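Long-range contacts in Alpha/beta hydrolase (Legionella pneumophila subsp. pneumophila str. Philadelphia 1, PDB 4EZI), which is of unconfirmed function but has an alpha/beta-hydrolase fold and is probably a serine hydrolase, perhaps a lipase acting on triacylglycerols: residues Phe304-Pro309 / His331-Tyr336; Ala308-Val313 / Asp338-Lys343. One frame throughout, in Å; residues are numbered along the deposited sequence.

Interaction 1: Phe304-Pro309 / His331-Tyr336; sequences FKPTAP and HSFRKY
Phe304 and Phe333 meet in a T-shaped (edge-to-face) pair, their planes at 85° and ring centroids 5.1 Å apart, where the end of helix 323-334 packs on the loop leading into strand 310-314 of the alpha/beta-hydrolase fold. The rim of Phe333 stands on one face of the Phe304 ring, with the two CE1 atoms 3.6 Å apart. In Phe304 a chi1 of 63° sets CG between backbone N and carbonyl carbon, which carries the ring back toward the helix although its CB points away. The adjoining CD1-CE1 edge of Phe333 faces a carbonyl: Phe304 O lies near the ring plane, 3.4 Å from Phe333 CD1, where slightly positive C-H groups suit an oxygen. Pro306, compact and apolar, brings its CG to within 3.8 Å of that CD1. Tyr336 lays one ring face over the peptide joining Phe304 to Lys305, while Lys305 runs outward on an extended chain that suits an exposed site. In the next shell Asp303 holds Tyr336 through a hydrogen bond with its OH and forms a salt bridge with Lys335. Lys335 curls back, so that its NZ donates to Ser332 O at 2.9 Å, from the face of that carbonyl opposite to Lys335 N.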
# COMPACT_ATOMS: atom_id res chain seq x y z
N PHE A 304 -13.35 -10.21 -7.96
CA PHE A 304 -13.27 -9.78 -9.34
C PHE A 304 -12.31 -10.71 -10.07
O PHE A 304 -11.50 -11.39 -9.46
CB PHE A 304 -12.82 -8.32 -9.46
CG PHE A 304 -11.42 -8.05 -8.94
CD1 PHE A 304 -11.21 -7.73 -7.61
CD2 PHE A 304 -10.32 -8.11 -9.80
CE1 PHE A 304 -9.92 -7.48 -7.14
CE2 PHE A 304 -9.04 -7.85 -9.33
CZ PHE A 304 -8.84 -7.52 -8.01
N LYS A 305 -12.46 -10.77 -11.39
CA LYS A 305 -11.61 -11.59 -12.21
C LYS A 305 -10.22 -10.97 -12.35
O LYS A 305 -10.10 -9.86 -12.90
CB LYS A 305 -12.23 -11.79 -13.59
CG LYS A 305 -11.42 -12.71 -14.51
CD LYS A 305 -12.07 -12.88 -15.87
CE LYS A 305 -11.26 -13.81 -16.75
NZ LYS A 305 -11.67 -13.72 -18.19
N PRO A 306 -9.18 -11.68 -11.89
CA PRO A 306 -7.84 -11.13 -12.09
C PRO A 306 -7.45 -11.21 -13.56
O PRO A 306 -7.79 -12.19 -14.25
CB PRO A 306 -6.95 -12.05 -11.27
CG PRO A 306 -7.83 -12.80 -10.39
CD PRO A 306 -9.16 -12.88 -11.05
N THR A 307 -6.76 -10.18 -14.03
CA THR A 307 -6.31 -10.11 -15.42
C THR A 307 -4.78 -10.26 -15.53
O THR A 307 -4.17 -9.91 -16.54
CB THR A 307 -6.75 -8.77 -16.03
OG1 THR A 307 -6.25 -7.71 -15.20
CG2 THR A 307 -8.29 -8.70 -16.17
N ALA A 308 -4.18 -10.81 -14.47
CA ALA A 308 -2.76 -11.10 -14.40
C ALA A 308 -2.54 -12.15 -13.33
O ALA A 308 -3.36 -12.27 -12.40
CB ALA A 308 -1.96 -9.85 -14.05
N PRO A 309 -1.43 -12.89 -13.41
CA PRO A 309 -1.04 -13.76 -12.31
C PRO A 309 -1.03 -13.01 -10.99
O PRO A 309 -0.53 -11.87 -10.92
CB PRO A 309 0.37 -14.20 -12.71
CG PRO A 309 0.39 -14.10 -14.20
CD PRO A 309 -0.50 -12.96 -14.56
N HIS A 331 -9.57 -18.31 -2.20
CA HIS A 331 -10.63 -19.15 -2.76
C HIS A 331 -11.58 -18.35 -3.62
O HIS A 331 -12.06 -18.85 -4.64
CB HIS A 331 -11.36 -19.91 -1.66
CG HIS A 331 -10.50 -20.91 -0.97
ND1 HIS A 331 -9.93 -21.98 -1.64
CD2 HIS A 331 -10.07 -21.00 0.31
CE1 HIS A 331 -9.20 -22.68 -0.79
NE2 HIS A 331 -9.26 -22.10 0.40
N SER A 332 -11.86 -17.12 -3.24
CA SER A 332 -12.71 -16.27 -4.05
C SER A 332 -12.11 -15.99 -5.44
O SER A 332 -12.78 -16.13 -6.46
CB SER A 332 -13.03 -14.98 -3.29
OG SER A 332 -13.92 -14.16 -4.02
N PHE A 333 -10.83 -15.61 -5.48
CA PHE A 333 -10.20 -15.32 -6.75
C PHE A 333 -10.05 -16.57 -7.63
O PHE A 333 -10.09 -16.49 -8.85
CB PHE A 333 -8.82 -14.71 -6.53
CG PHE A 333 -8.84 -13.25 -6.14
CD1 PHE A 333 -9.40 -12.31 -6.98
CD2 PHE A 333 -8.26 -12.82 -4.94
CE1 PHE A 333 -9.38 -10.96 -6.66
CE2 PHE A 333 -8.24 -11.46 -4.63
CZ PHE A 333 -8.80 -10.53 -5.49
N ARG A 334 -9.85 -17.72 -6.99
CA ARG A 334 -9.73 -18.99 -7.72
C ARG A 334 -11.00 -19.37 -8.48
O ARG A 334 -10.91 -20.18 -9.41
CB ARG A 334 -9.33 -20.12 -6.78
CG ARG A 334 -7.90 -20.05 -6.30
CD ARG A 334 -6.90 -20.51 -7.34
NE ARG A 334 -6.99 -21.96 -7.54
CZ ARG A 334 -6.12 -22.66 -8.25
NH1 ARG A 334 -5.07 -22.07 -8.82
NH2 ARG A 334 -6.29 -23.96 -8.40
N LYS A 335 -12.15 -18.79 -8.14
CA LYS A 335 -13.37 -19.00 -8.95
C LYS A 335 -13.18 -18.51 -10.38
O LYS A 335 -13.86 -18.98 -11.29
CB LYS A 335 -14.58 -18.27 -8.37
CG LYS A 335 -15.03 -18.68 -7.00
CD LYS A 335 -16.41 -18.08 -6.65
CE LYS A 335 -16.57 -16.57 -6.93
NZ LYS A 335 -15.64 -15.70 -6.15
N TYR A 336 -12.28 -17.55 -10.58
CA TYR A 336 -12.15 -16.81 -11.84
C TYR A 336 -10.91 -17.17 -12.64
O TYR A 336 -10.88 -16.95 -13.85
CB TYR A 336 -12.09 -15.31 -11.56
CG TYR A 336 -13.31 -14.77 -10.89
CD1 TYR A 336 -14.51 -14.66 -11.57
CD2 TYR A 336 -13.28 -14.40 -9.55
CE1 TYR A 336 -15.65 -14.17 -10.93
CE2 TYR A 336 -14.39 -13.91 -8.92
CZ TYR A 336 -15.57 -13.79 -9.61
OH TYR A 336 -16.70 -13.31 -9.00

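Interaction 2: Ala308-Val313 / Asp338-Lys343; sequences APLLLV and DFVWIK
A water joins Ala308 O and Phe339 O, donating to both, at the mouth of two parallel strands; it lies 2.7 Å from Phe339 O. Phe339 is the centre of an inverse gamma turn, and its carbonyl also accepts from Leu310 N at 3.0 Å, so this oxygen takes the first interstrand bond and the water. Trp341 N binds Leu310 O, Leu312 N binds Trp341 O at 2.9 Å in a nearly straight bond (170°), and Lys343 N binds Leu312 O. The same carbonyls also take CA-H...O contacts: Val340 CA lies 3.2 Å from Leu310 O. Leu310, Val340 and Ile342, branched and aliphatic, pack against helix 323-334, while Leu312, on the same face, meets Tyr201 and Pro196. On the other face, Leu311 reaches CD1 toward the neighbouring strand, 4.0 Å from Trp341 CB, its CG being opposite the backbone N (chi1 173°). Trp341 covers the turn with its indole, one face over Phe339 C, while Pro309 CB meets the ring edge in plane, 4.0 Å from Trp341 CZ3. Lys343 lays CG beside Val313 CG2 and leads its amine away, which suits an exposed residue. Strands 310-314 and 340-344, linked through helix 323-334, form the beta-alpha-beta crossover that ends the alpha/beta-hydrolase sheet.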
# COMPACT_ATOMS: atom_id res chain seq x y z
N ALA A 308 -4.18 -10.81 -14.47
CA ALA A 308 -2.76 -11.10 -14.40
C ALA A 308 -2.54 -12.15 -13.33
O ALA A 308 -3.36 -12.27 -12.40
CB ALA A 308 -1.96 -9.85 -14.05
N PRO A 309 -1.43 -12.89 -13.41
CA PRO A 309 -1.04 -13.76 -12.31
C PRO A 309 -1.03 -13.01 -10.99
O PRO A 309 -0.53 -11.87 -10.92
CB PRO A 309 0.37 -14.20 -12.71
CG PRO A 309 0.39 -14.10 -14.20
CD PRO A 309 -0.50 -12.96 -14.56
N LEU A 310 -1.53 -13.68 -9.96
CA LEU A 310 -1.79 -13.07 -8.66
C LEU A 310 -1.27 -13.95 -7.54
O LEU A 310 -1.66 -15.12 -7.43
CB LEU A 310 -3.30 -12.84 -8.50
CG LEU A 310 -3.80 -12.30 -7.17
CD1 LEU A 310 -3.25 -10.90 -6.91
CD2 LEU A 310 -5.33 -12.30 -7.15
N LEU A 311 -0.44 -13.36 -6.68
CA LEU A 311 0.12 -14.02 -5.52
C LEU A 311 -0.30 -13.29 -4.26
O LEU A 311 0.07 -12.15 -4.09
CB LEU A 311 1.66 -14.06 -5.58
CG LEU A 311 2.36 -14.59 -4.34
CD1 LEU A 311 2.02 -16.03 -4.08
CD2 LEU A 311 3.87 -14.38 -4.37
N LEU A 312 -1.04 -13.94 -3.37
CA LEU A 312 -1.39 -13.36 -2.08
C LEU A 312 -0.36 -13.90 -1.09
O LEU A 312 -0.38 -15.09 -0.77
CB LEU A 312 -2.80 -13.76 -1.65
CG LEU A 312 -3.91 -13.59 -2.68
CD1 LEU A 312 -5.27 -13.92 -2.01
CD2 LEU A 312 -3.90 -12.18 -3.33
N VAL A 313 0.57 -13.06 -0.65
CA VAL A 313 1.69 -13.51 0.16
C VAL A 313 1.72 -12.77 1.51
O VAL A 313 1.67 -11.55 1.56
CB VAL A 313 3.03 -13.43 -0.62
CG1 VAL A 313 3.25 -12.04 -1.27
CG2 VAL A 313 4.19 -13.83 0.26
N ASP A 338 -7.06 -19.80 -12.65
CA ASP A 338 -6.10 -20.76 -12.12
C ASP A 338 -4.75 -20.10 -11.79
O ASP A 338 -3.93 -20.69 -11.11
CB ASP A 338 -5.85 -21.90 -13.12
CG ASP A 338 -7.03 -22.85 -13.24
OD1 ASP A 338 -7.94 -22.86 -12.37
OD2 ASP A 338 -7.04 -23.62 -14.24
N PHE A 339 -4.51 -18.90 -12.31
CA PHE A 339 -3.23 -18.22 -12.12
C PHE A 339 -3.25 -17.33 -10.86
O PHE A 339 -3.06 -16.12 -10.90
CB PHE A 339 -2.85 -17.45 -13.37
CG PHE A 339 -2.85 -18.33 -14.61
CD1 PHE A 339 -1.83 -19.25 -14.80
CD2 PHE A 339 -3.89 -18.27 -15.53
CE1 PHE A 339 -1.83 -20.09 -15.95
CE2 PHE A 339 -3.89 -19.10 -16.67
CZ PHE A 339 -2.87 -20.01 -16.86
N VAL A 340 -3.53 -18.01 -9.76
CA VAL A 340 -3.72 -17.42 -8.43
C VAL A 340 -3.08 -18.37 -7.43
O VAL A 340 -3.37 -19.59 -7.46
CB VAL A 340 -5.23 -17.24 -8.09
CG1 VAL A 340 -5.41 -16.67 -6.66
CG2 VAL A 340 -5.93 -16.38 -9.12
N TRP A 341 -2.22 -17.82 -6.59
CA TRP A 341 -1.52 -18.59 -5.58
C TRP A 341 -1.57 -17.86 -4.24
O TRP A 341 -1.74 -16.65 -4.19
CB TRP A 341 -0.07 -18.82 -6.00
CG TRP A 341 0.06 -19.55 -7.31
CD1 TRP A 341 0.10 -20.90 -7.49
CD2 TRP A 341 0.11 -18.97 -8.61
NE1 TRP A 341 0.20 -21.19 -8.83
CE2 TRP A 341 0.22 -20.03 -9.54
CE3 TRP A 341 0.11 -17.66 -9.09
CZ2 TRP A 341 0.30 -19.81 -10.91
CZ3 TRP A 341 0.18 -17.45 -10.45
CH2 TRP A 341 0.29 -18.53 -11.35
N ILE A 342 -1.39 -18.63 -3.18
CA ILE A 342 -1.29 -18.11 -1.83
C ILE A 342 -0.03 -18.70 -1.19
O ILE A 342 0.30 -19.87 -1.39
CB ILE A 342 -2.57 -18.43 -0.98
CG1 ILE A 342 -2.49 -17.72 0.37
CG2 ILE A 342 -2.82 -19.95 -0.82
CD1 ILE A 342 -3.79 -17.82 1.17
N LYS A 343 0.69 -17.86 -0.45
CA LYS A 343 1.93 -18.25 0.19
C LYS A 343 2.06 -17.60 1.56
O LYS A 343 1.87 -16.39 1.70
CB LYS A 343 3.12 -17.82 -0.68
CG LYS A 343 4.48 -17.95 -0.06
CD LYS A 343 4.93 -19.36 0.11
CE LYS A 343 6.37 -19.38 0.63
NZ LYS A 343 6.83 -20.75 0.98
O HOH W 1 -4.85 -14.57 -12.17

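How the interactions relate
Interactions 1 and 2 start from the same part of the chain, sharing Ala308 and Pro309, and their centres lie about 8 Å apart. The order is loop, strand 310-314, helix 323-334, strand 340-344: interaction 2 pairs the two strands, whereas interaction 1 fastens the end of the intervening helix to the loop before the first. Phe333 joins them, touching Leu310 CD2 through its CD2 (3.7 Å) and Val340 CG1 through its CB, so one apolar layer runs from the loop to the sheet face. Asp318 and His351, predicted to form a triad with Ser169, follow strands 310-314 and 340-344 respectively; these contacts thus belong to the framework carrying the probable active-site loops.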